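Local coordinates for five-membered-cyclitol-phosphate synthase (Streptomyces citricolor, PDB 6K96), which belongs to the myo-inositol-1-phosphate synthase family and binds nicotinamide-adenine-dinucleotide together with a sodium ion in a Rossmann-type domain, at residues L55-L63 with R115-A125; V12-Q21 with F72-N81. One frame throughout, in Å; residues are numbered along the deposited sequence.

Contact 1: L55-L63 with R115-A125. With NAD (nicotinamide-adenine-dinucleotide), chain G.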
# COMPACT_ATOMS: atom_id res chain seq x y z
N LEU B 55 33.96 -11.52 17.74
CA LEU B 55 33.10 -12.69 18.05
C LEU B 55 33.86 -13.97 17.68
O LEU B 55 34.18 -14.18 16.48
CB LEU B 55 31.83 -12.59 17.20
CG LEU B 55 30.49 -12.74 17.91
CD1 LEU B 55 30.48 -11.94 19.20
CD2 LEU B 55 29.38 -12.25 17.01
N THR B 56 34.08 -14.84 18.66
CA THR B 56 34.61 -16.20 18.42
C THR B 56 33.57 -17.19 18.92
O THR B 56 33.29 -17.18 20.10
CB THR B 56 36.00 -16.37 19.04
OG1 THR B 56 36.42 -15.15 19.64
CG2 THR B 56 37.06 -16.79 18.03
N PHE B 57 32.93 -17.93 18.04
CA PHE B 57 31.99 -18.99 18.44
C PHE B 57 32.84 -20.16 18.93
O PHE B 57 33.72 -20.59 18.18
CB PHE B 57 31.11 -19.35 17.25
CG PHE B 57 30.15 -18.25 16.87
CD1 PHE B 57 30.58 -17.17 16.10
CD2 PHE B 57 28.85 -18.26 17.34
CE1 PHE B 57 29.72 -16.13 15.81
CE2 PHE B 57 27.97 -17.25 16.99
CZ PHE B 57 28.41 -16.19 16.23
N VAL B 58 32.59 -20.66 20.15
CA VAL B 58 33.49 -21.67 20.78
C VAL B 58 32.68 -22.94 21.06
O VAL B 58 33.27 -24.05 21.21
CB VAL B 58 34.14 -21.09 22.04
CG1 VAL B 58 35.12 -19.98 21.67
CG2 VAL B 58 33.11 -20.59 23.07
N ALA B 59 31.36 -22.80 21.05
CA ALA B 59 30.44 -23.83 21.59
C ALA B 59 29.05 -23.63 20.99
O ALA B 59 28.61 -22.48 20.85
CB ALA B 59 30.45 -23.74 23.10
N ALA B 60 28.39 -24.74 20.73
CA ALA B 60 27.06 -24.77 20.11
C ALA B 60 26.34 -26.04 20.54
O ALA B 60 26.96 -27.13 20.51
CB ALA B 60 27.18 -24.68 18.60
N PHE B 61 25.05 -25.87 20.89
CA PHE B 61 24.16 -26.92 21.41
C PHE B 61 22.82 -26.88 20.66
O PHE B 61 22.17 -25.81 20.62
CB PHE B 61 24.01 -26.68 22.91
CG PHE B 61 25.32 -26.63 23.66
CD1 PHE B 61 26.06 -27.78 23.87
CD2 PHE B 61 25.79 -25.45 24.19
CE1 PHE B 61 27.26 -27.73 24.55
CE2 PHE B 61 26.99 -25.40 24.87
CZ PHE B 61 27.73 -26.53 25.05
N ASP B 62 22.41 -28.02 20.09
CA ASP B 62 21.14 -28.20 19.33
C ASP B 62 20.63 -29.64 19.54
O ASP B 62 21.36 -30.43 20.22
CB ASP B 62 21.35 -27.94 17.84
CG ASP B 62 20.22 -27.14 17.20
OD1 ASP B 62 19.17 -27.74 16.89
OD2 ASP B 62 20.41 -25.90 17.02
N LEU B 63 19.45 -29.96 18.99
CA LEU B 63 18.81 -31.31 19.04
C LEU B 63 18.49 -31.79 17.63
O LEU B 63 18.24 -33.00 17.50
CB LEU B 63 17.50 -31.35 19.85
CG LEU B 63 17.54 -31.06 21.36
CD1 LEU B 63 16.17 -31.27 21.97
CD2 LEU B 63 18.57 -31.89 22.10
N ARG B 115 28.00 -32.63 31.06
CA ARG B 115 28.77 -32.46 29.81
C ARG B 115 28.74 -30.99 29.36
O ARG B 115 29.80 -30.50 28.96
CB ARG B 115 28.25 -33.39 28.71
CG ARG B 115 29.34 -33.81 27.74
CD ARG B 115 28.86 -33.99 26.32
NE ARG B 115 27.41 -34.07 26.23
CZ ARG B 115 26.61 -33.12 25.73
NH1 ARG B 115 27.11 -31.97 25.29
NH2 ARG B 115 25.31 -33.31 25.71
N ILE B 116 27.59 -30.32 29.44
CA ILE B 116 27.43 -28.91 28.97
C ILE B 116 28.27 -28.00 29.86
O ILE B 116 29.05 -27.20 29.30
CB ILE B 116 25.96 -28.50 28.89
CG1 ILE B 116 25.32 -29.13 27.65
CG2 ILE B 116 25.81 -26.98 28.91
CD1 ILE B 116 23.87 -28.83 27.51
N VAL B 117 28.16 -28.16 31.17
CA VAL B 117 28.99 -27.40 32.17
C VAL B 117 30.47 -27.69 31.93
O VAL B 117 31.28 -26.82 32.12
CB VAL B 117 28.55 -27.75 33.60
CG1 VAL B 117 29.50 -27.15 34.63
CG2 VAL B 117 27.12 -27.30 33.87
N GLU B 118 30.82 -28.91 31.55
CA GLU B 118 32.12 -29.31 30.96
C GLU B 118 32.47 -28.41 29.78
O GLU B 118 33.55 -27.82 29.80
CB GLU B 118 32.05 -30.78 30.50
CG GLU B 118 32.97 -31.20 29.34
CD GLU B 118 34.39 -31.55 29.77
OE1 GLU B 118 35.25 -30.62 29.83
OE2 GLU B 118 34.66 -32.75 30.05
N ARG B 119 31.59 -28.36 28.77
CA ARG B 119 31.88 -27.69 27.46
C ARG B 119 32.04 -26.18 27.69
O ARG B 119 32.96 -25.60 27.07
CB ARG B 119 30.81 -27.94 26.37
CG ARG B 119 31.10 -29.04 25.36
CD ARG B 119 32.34 -28.95 24.49
NE ARG B 119 32.30 -27.91 23.47
CZ ARG B 119 31.99 -28.10 22.18
NH1 ARG B 119 31.64 -29.30 21.76
NH2 ARG B 119 32.01 -27.09 21.32
N LEU B 120 31.23 -25.56 28.56
CA LEU B 120 31.31 -24.10 28.79
C LEU B 120 32.65 -23.76 29.47
O LEU B 120 33.29 -22.71 29.09
CB LEU B 120 30.14 -23.62 29.66
CG LEU B 120 28.72 -23.79 29.11
CD1 LEU B 120 27.75 -23.14 30.08
CD2 LEU B 120 28.52 -23.19 27.74
N ARG B 121 33.08 -24.61 30.41
CA ARG B 121 34.35 -24.42 31.17
C ARG B 121 35.54 -24.64 30.21
O ARG B 121 36.50 -23.82 30.26
CB ARG B 121 34.36 -25.31 32.42
CG ARG B 121 35.56 -25.13 33.33
CD ARG B 121 36.80 -25.89 32.85
NE ARG B 121 37.66 -26.46 33.90
CZ ARG B 121 38.56 -27.43 33.72
NH1 ARG B 121 38.74 -27.99 32.54
NH2 ARG B 121 39.28 -27.84 34.76
N GLU B 122 35.48 -25.66 29.36
CA GLU B 122 36.61 -26.13 28.51
C GLU B 122 36.82 -25.14 27.36
O GLU B 122 38.00 -24.82 27.07
CB GLU B 122 36.34 -27.55 27.98
CG GLU B 122 37.07 -27.88 26.68
CD GLU B 122 36.43 -28.97 25.82
OE1 GLU B 122 36.24 -28.74 24.59
OE2 GLU B 122 36.12 -30.06 26.38
N SER B 123 35.72 -24.69 26.74
CA SER B 123 35.71 -23.72 25.61
C SER B 123 36.03 -22.32 26.11
O SER B 123 36.14 -21.43 25.26
CB SER B 123 34.38 -23.72 24.92
OG SER B 123 33.86 -25.04 24.90
N LYS B 124 36.14 -22.13 27.42
CA LYS B 124 36.46 -20.81 28.02
C LYS B 124 35.45 -19.77 27.51
O LYS B 124 35.83 -18.61 27.33
CB LYS B 124 37.91 -20.38 27.71
CG LYS B 124 38.32 -19.07 28.37
CD LYS B 124 39.72 -19.03 29.01
CE LYS B 124 40.04 -17.69 29.66
NZ LYS B 124 40.58 -16.72 28.67
N ALA B 125 34.20 -20.19 27.31
CA ALA B 125 33.11 -19.28 26.90
C ALA B 125 32.95 -18.18 27.95
O ALA B 125 33.31 -18.38 29.13
CB ALA B 125 31.85 -20.08 26.70
PA NAD G . 14.98 -20.91 15.30
O1A NAD G . 13.74 -21.73 15.31
O2A NAD G . 15.52 -20.57 13.95
O5B NAD G . 16.13 -21.45 16.23
C5B NAD G . 15.72 -22.45 17.20
C4B NAD G . 16.81 -23.47 17.35
O4B NAD G . 16.76 -24.16 18.64
C3B NAD G . 16.76 -24.57 16.29
O3B NAD G . 18.08 -24.81 15.83
C2B NAD G . 16.25 -25.76 17.10
O2B NAD G . 16.57 -26.88 16.32
C1B NAD G . 17.06 -25.53 18.38
N9A NAD G . 16.70 -26.29 19.56
C8A NAD G . 15.43 -26.75 19.83
N7A NAD G . 15.32 -27.33 21.00
C5A NAD G . 16.59 -27.22 21.57
C6A NAD G . 17.10 -27.64 22.81
N6A NAD G . 16.35 -28.25 23.73
N1A NAD G . 18.40 -27.35 23.10
C2A NAD G . 19.12 -26.73 22.15
N3A NAD G . 18.75 -26.31 20.94
C4A NAD G . 17.45 -26.57 20.70
O3 NAD G . 14.65 -19.56 16.06
PN NAD G . 15.23 -18.08 15.82
O1N NAD G . 16.71 -18.17 15.87
O2N NAD G . 14.46 -17.58 14.64
O5D NAD G . 14.72 -17.34 17.16
C5D NAD G . 15.21 -17.88 18.46
C4D NAD G . 14.38 -17.32 19.58
O4D NAD G . 14.52 -15.88 19.68
C3D NAD G . 12.88 -17.60 19.40
O3D NAD G . 12.35 -17.86 20.68
C2D NAD G . 12.33 -16.24 18.98
O2D NAD G . 10.99 -15.96 19.34
C1D NAD G . 13.21 -15.30 19.79
N1N NAD G . 13.11 -13.91 19.24
C2N NAD G . 13.29 -13.71 17.83
C3N NAD G . 13.02 -12.49 17.24
C7N NAD G . 13.28 -12.34 15.75
O7N NAD G . 13.83 -13.25 15.13
N7N NAD G . 12.88 -11.22 15.15
C4N NAD G . 12.53 -11.47 18.06
C5N NAD G . 12.53 -11.63 19.44
C6N NAD G . 12.73 -12.87 20.00
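Phe61, on a strand of the NAD-binding Rossmann-type sheet, turns its ring into the helix that covers this face of the sheet. Strand 55-62 and helix 115-122 run almost exactly antiparallel (177°), with axes 8.5 Å apart. Ile116 lies over one face of the Phe61 ring, its CG1 3.9 Å from CE1. Two other helix residues come in at the rim: Arg119 CB sits in the ring plane, 3.6 Å from CZ of Phe61, and Leu120 CD2 meets CE2. With chi1 of -56° Phe61 sets CG anti to its own carbonyl carbon, and the ring reaches all three. Farther back along the strand, Val58 packs its CG2 against CB of Ser123 and CB of Ala125, at the Schellman motif that closes the helix. Asp62, which follows Phe61 in the strand, faces NAD; its OD1 accepts from O2B and its OD2 from O3B. Arg119 bends at chi2 and chi3, which carries its guanidinium back toward strand 55-62; its NH1 forms a salt bridge with Asp98 of the adjacent strand 98-99. Arg119 NH2 donates to Val58 O over 3.3 Å at an N-H...O angle of 150°, in the carbonyl plane and on a lone pair, with that oxygen near the guanidinium plane.

Contact 2: V12-Q21 with F72-N81. With NA (sodium ion), chain H; NAD (nicotinamide-adenine-dinucleotide), chain G.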
# COMPACT_ATOMS: atom_id res chain seq x y z
N VAL B 12 21.02 -23.26 17.42
CA VAL B 12 21.66 -22.75 16.19
C VAL B 12 20.59 -22.50 15.13
O VAL B 12 20.53 -23.24 14.14
CB VAL B 12 22.74 -23.71 15.70
CG1 VAL B 12 23.57 -23.07 14.57
CG2 VAL B 12 23.58 -24.15 16.88
N GLY B 13 19.80 -21.46 15.36
CA GLY B 13 18.68 -21.08 14.50
C GLY B 13 19.01 -19.96 13.52
O GLY B 13 20.18 -19.67 13.21
N ASN B 14 17.93 -19.42 12.95
CA ASN B 14 17.98 -18.21 12.09
C ASN B 14 18.79 -17.12 12.81
O ASN B 14 19.69 -16.58 12.17
CB ASN B 14 16.57 -17.86 11.64
CG ASN B 14 16.11 -18.79 10.57
OD1 ASN B 14 16.94 -19.37 9.87
ND2 ASN B 14 14.81 -18.93 10.40
N ASN B 15 18.57 -16.91 14.11
CA ASN B 15 19.23 -15.80 14.86
C ASN B 15 20.78 -15.93 14.77
O ASN B 15 21.50 -14.87 14.70
CB ASN B 15 18.71 -15.69 16.28
CG ASN B 15 17.26 -15.25 16.41
OD1 ASN B 15 16.54 -15.07 15.42
ND2 ASN B 15 16.81 -15.07 17.66
N ILE B 16 21.31 -17.14 14.79
CA ILE B 16 22.79 -17.37 14.86
C ILE B 16 23.32 -17.42 13.44
O ILE B 16 24.47 -17.04 13.22
CB ILE B 16 23.14 -18.68 15.59
CG1 ILE B 16 22.46 -18.79 16.96
CG2 ILE B 16 24.66 -18.82 15.69
CD1 ILE B 16 22.80 -17.66 17.87
N SER B 17 22.52 -17.84 12.48
CA SER B 17 22.87 -17.70 11.03
C SER B 17 23.14 -16.24 10.76
O SER B 17 24.20 -15.94 10.23
CB SER B 17 21.80 -18.21 10.13
OG SER B 17 22.14 -17.95 8.79
N ALA B 18 22.23 -15.40 11.22
CA ALA B 18 22.26 -13.93 11.08
C ALA B 18 23.46 -13.35 11.82
O ALA B 18 24.16 -12.53 11.23
CB ALA B 18 20.96 -13.34 11.54
N LEU B 19 23.73 -13.78 13.03
CA LEU B 19 24.81 -13.20 13.86
C LEU B 19 26.19 -13.55 13.30
O LEU B 19 27.09 -12.68 13.34
CB LEU B 19 24.69 -13.71 15.30
CG LEU B 19 25.62 -13.01 16.27
CD1 LEU B 19 25.11 -11.63 16.59
CD2 LEU B 19 25.76 -13.82 17.54
N PHE B 20 26.35 -14.81 12.91
CA PHE B 20 27.63 -15.39 12.44
C PHE B 20 27.97 -14.80 11.08
O PHE B 20 29.03 -14.20 10.97
CB PHE B 20 27.54 -16.90 12.31
CG PHE B 20 28.83 -17.54 11.86
CD1 PHE B 20 30.01 -17.29 12.55
CD2 PHE B 20 28.85 -18.38 10.76
CE1 PHE B 20 31.20 -17.91 12.17
CE2 PHE B 20 30.03 -19.01 10.40
CZ PHE B 20 31.19 -18.78 11.11
N GLN B 21 27.09 -14.95 10.09
CA GLN B 21 27.27 -14.33 8.76
C GLN B 21 27.36 -12.81 8.92
O GLN B 21 28.17 -12.21 8.23
CB GLN B 21 26.10 -14.65 7.84
CG GLN B 21 26.01 -16.11 7.51
CD GLN B 21 25.17 -16.33 6.28
OE1 GLN B 21 25.63 -16.06 5.17
NE2 GLN B 21 23.94 -16.81 6.49
N PHE B 72 30.14 -26.27 12.94
CA PHE B 72 29.34 -25.06 13.20
C PHE B 72 29.03 -24.34 11.90
O PHE B 72 27.86 -24.11 11.59
CB PHE B 72 30.12 -24.13 14.14
CG PHE B 72 29.35 -22.92 14.58
CD1 PHE B 72 28.28 -23.04 15.47
CD2 PHE B 72 29.66 -21.67 14.10
CE1 PHE B 72 27.57 -21.91 15.87
CE2 PHE B 72 28.96 -20.55 14.50
CZ PHE B 72 27.91 -20.67 15.39
N LYS B 73 30.09 -24.02 11.16
CA LYS B 73 30.07 -23.37 9.82
C LYS B 73 28.92 -23.92 8.98
O LYS B 73 28.28 -23.12 8.29
CB LYS B 73 31.41 -23.61 9.11
CG LYS B 73 31.78 -22.50 8.13
CD LYS B 73 32.09 -22.99 6.74
CE LYS B 73 30.87 -23.23 5.87
NZ LYS B 73 31.20 -24.20 4.80
N ASP B 74 28.69 -25.23 8.99
CA ASP B 74 27.73 -25.93 8.10
C ASP B 74 26.34 -25.97 8.75
O ASP B 74 25.34 -25.73 8.02
CB ASP B 74 28.20 -27.34 7.75
CG ASP B 74 29.41 -27.40 6.82
OD1 ASP B 74 29.43 -26.66 5.78
OD2 ASP B 74 30.33 -28.21 7.12
N ALA B 75 26.31 -26.25 10.05
CA ALA B 75 25.13 -26.30 10.95
C ALA B 75 24.30 -25.01 10.87
O ALA B 75 23.04 -25.14 10.87
CB ALA B 75 25.58 -26.56 12.38
N VAL B 76 24.94 -23.83 10.88
CA VAL B 76 24.24 -22.51 10.89
C VAL B 76 23.45 -22.38 9.58
O VAL B 76 22.34 -21.82 9.63
CB VAL B 76 25.15 -21.30 11.11
CG1 VAL B 76 25.52 -21.08 12.56
CG2 VAL B 76 26.40 -21.37 10.26
N LEU B 77 23.96 -22.91 8.48
CA LEU B 77 23.27 -22.74 7.17
C LEU B 77 22.30 -23.89 6.97
O LEU B 77 21.46 -23.78 6.07
CB LEU B 77 24.29 -22.65 6.04
CG LEU B 77 25.48 -21.77 6.36
CD1 LEU B 77 26.52 -21.82 5.24
CD2 LEU B 77 25.03 -20.34 6.62
N ALA B 78 22.37 -24.90 7.82
CA ALA B 78 21.70 -26.20 7.63
C ALA B 78 20.20 -26.05 7.85
O ALA B 78 19.76 -25.37 8.82
CB ALA B 78 22.29 -27.24 8.56
N GLU B 79 19.45 -26.71 6.98
CA GLU B 79 17.99 -26.89 7.07
C GLU B 79 17.56 -27.15 8.51
O GLU B 79 18.27 -27.87 9.21
CB GLU B 79 17.61 -28.08 6.20
CG GLU B 79 16.16 -28.06 5.79
CD GLU B 79 15.94 -27.20 4.57
OE1 GLU B 79 16.90 -27.08 3.75
OE2 GLU B 79 14.81 -26.66 4.44
N PRO B 80 16.43 -26.61 9.01
CA PRO B 80 15.57 -25.70 8.25
C PRO B 80 15.84 -24.20 8.43
O PRO B 80 14.88 -23.44 8.33
CB PRO B 80 14.17 -26.10 8.79
CG PRO B 80 14.42 -26.44 10.26
CD PRO B 80 15.87 -26.90 10.34
N ASN B 81 17.09 -23.81 8.74
CA ASN B 81 17.59 -22.40 8.76
C ASN B 81 17.48 -21.82 7.34
O ASN B 81 17.92 -22.50 6.39
CB ASN B 81 19.03 -22.22 9.25
CG ASN B 81 19.20 -22.47 10.73
OD1 ASN B 81 18.25 -22.88 11.40
ND2 ASN B 81 20.42 -22.30 11.24
NA NA H . 14.43 -15.30 14.24
PA NAD G . 14.98 -20.91 15.30
O1A NAD G . 13.74 -21.73 15.31
O2A NAD G . 15.52 -20.57 13.95
O5B NAD G . 16.13 -21.45 16.23
C5B NAD G . 15.72 -22.45 17.20
C4B NAD G . 16.81 -23.47 17.35
O4B NAD G . 16.76 -24.16 18.64
C3B NAD G . 16.76 -24.57 16.29
O3B NAD G . 18.08 -24.81 15.83
C2B NAD G . 16.25 -25.76 17.10
O2B NAD G . 16.57 -26.88 16.32
C1B NAD G . 17.06 -25.53 18.38
N9A NAD G . 16.70 -26.29 19.56
C8A NAD G . 15.43 -26.75 19.83
N7A NAD G . 15.32 -27.33 21.00
C5A NAD G . 16.59 -27.22 21.57
C6A NAD G . 17.10 -27.64 22.81
N6A NAD G . 16.35 -28.25 23.73
N1A NAD G . 18.40 -27.35 23.10
C2A NAD G . 19.12 -26.73 22.15
N3A NAD G . 18.75 -26.31 20.94
C4A NAD G . 17.45 -26.57 20.70
O3 NAD G . 14.65 -19.56 16.06
PN NAD G . 15.23 -18.08 15.82
O1N NAD G . 16.71 -18.17 15.87
O2N NAD G . 14.46 -17.58 14.64
O5D NAD G . 14.72 -17.34 17.16
C5D NAD G . 15.21 -17.88 18.46
C4D NAD G . 14.38 -17.32 19.58
O4D NAD G . 14.52 -15.88 19.68
C3D NAD G . 12.88 -17.60 19.40
O3D NAD G . 12.35 -17.86 20.68
C2D NAD G . 12.33 -16.24 18.98
O2D NAD G . 10.99 -15.96 19.34
C1D NAD G . 13.21 -15.30 19.79
N1N NAD G . 13.11 -13.91 19.24
C2N NAD G . 13.29 -13.71 17.83
C3N NAD G . 13.02 -12.49 17.24
C7N NAD G . 13.28 -12.34 15.75
O7N NAD G . 13.83 -13.25 15.13
N7N NAD G . 12.88 -11.22 15.15
C4N NAD G . 12.53 -11.47 18.06
C5N NAD G . 12.53 -11.63 19.44
C6N NAD G . 12.73 -12.87 20.00
O HOH W 1 13.85 -21.49 9.83
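The dinucleotide-binding turn of the Rossmann-type domain, where Gly13 is the N-cap of helix 14-21, is braced here by Asn81 from segment 72-81. Asn81 ND2 gives one N-H to Val12 O (3.1 Å) and the other to Val76 O (2.6 Å); both oxygens lie near its amide plane, yet the donor stands above each carbonyl plane. The amide is thus held flat between the turn and its own segment, while its OD1 accepts from Lys67. Toward NAD, Asn14 N and Asn15 N donate to O2A and O1N, and Asn15 OD1 binds the sodium ion at 2.4 Å. The rest of the contact is mostly apolar. Val12 CG1, anti to its backbone N (chi1 -170°), presses on Val76 CG1, and Ile16 CG2 touches both that methyl and Phe72 CZ. Phe72 then points its edge at the face of Phe20 in a T-shaped stack, centroids 5.2 Å apart and planes at 76°, with CE2 above the Phe20 ring toward its rim. Val76 CG2 meets Phe20 CD2. Besides segment 72-81, helix 14-31 meets helix 292-313 through Asn15 and Ala18, and strands 5-10 and 55-62 through Ile16 and Leu19.

How the contacts relate
Strand 55-62 joins the two contacts, whose centres lie about 16 Å apart. In contact 1 it offers Val58, Ala59 and Phe61 to segment 115-125; the side chains of Phe57 and Ala60 turn to contact 2. Phe57 stacks on Phe72 and sits edge-to-face with Phe20, its CE1 3.5 Å from CD1 of Phe20, while Ala60 CB lies 3.7 Å from Phe72 CD1. The strand is therefore packed by different helices through different residues. At its C-terminal end Asp62 OD2 probably takes a hydrogen bond from Val12 N (2.7 Å). Both contacts reach NAD: contact 1 at the adenosine ribose, through Asp62, and at the adenine, beside Leu63; contact 2 at the pyrophosphate and, through sodium, at the nicotinamide carbonyl.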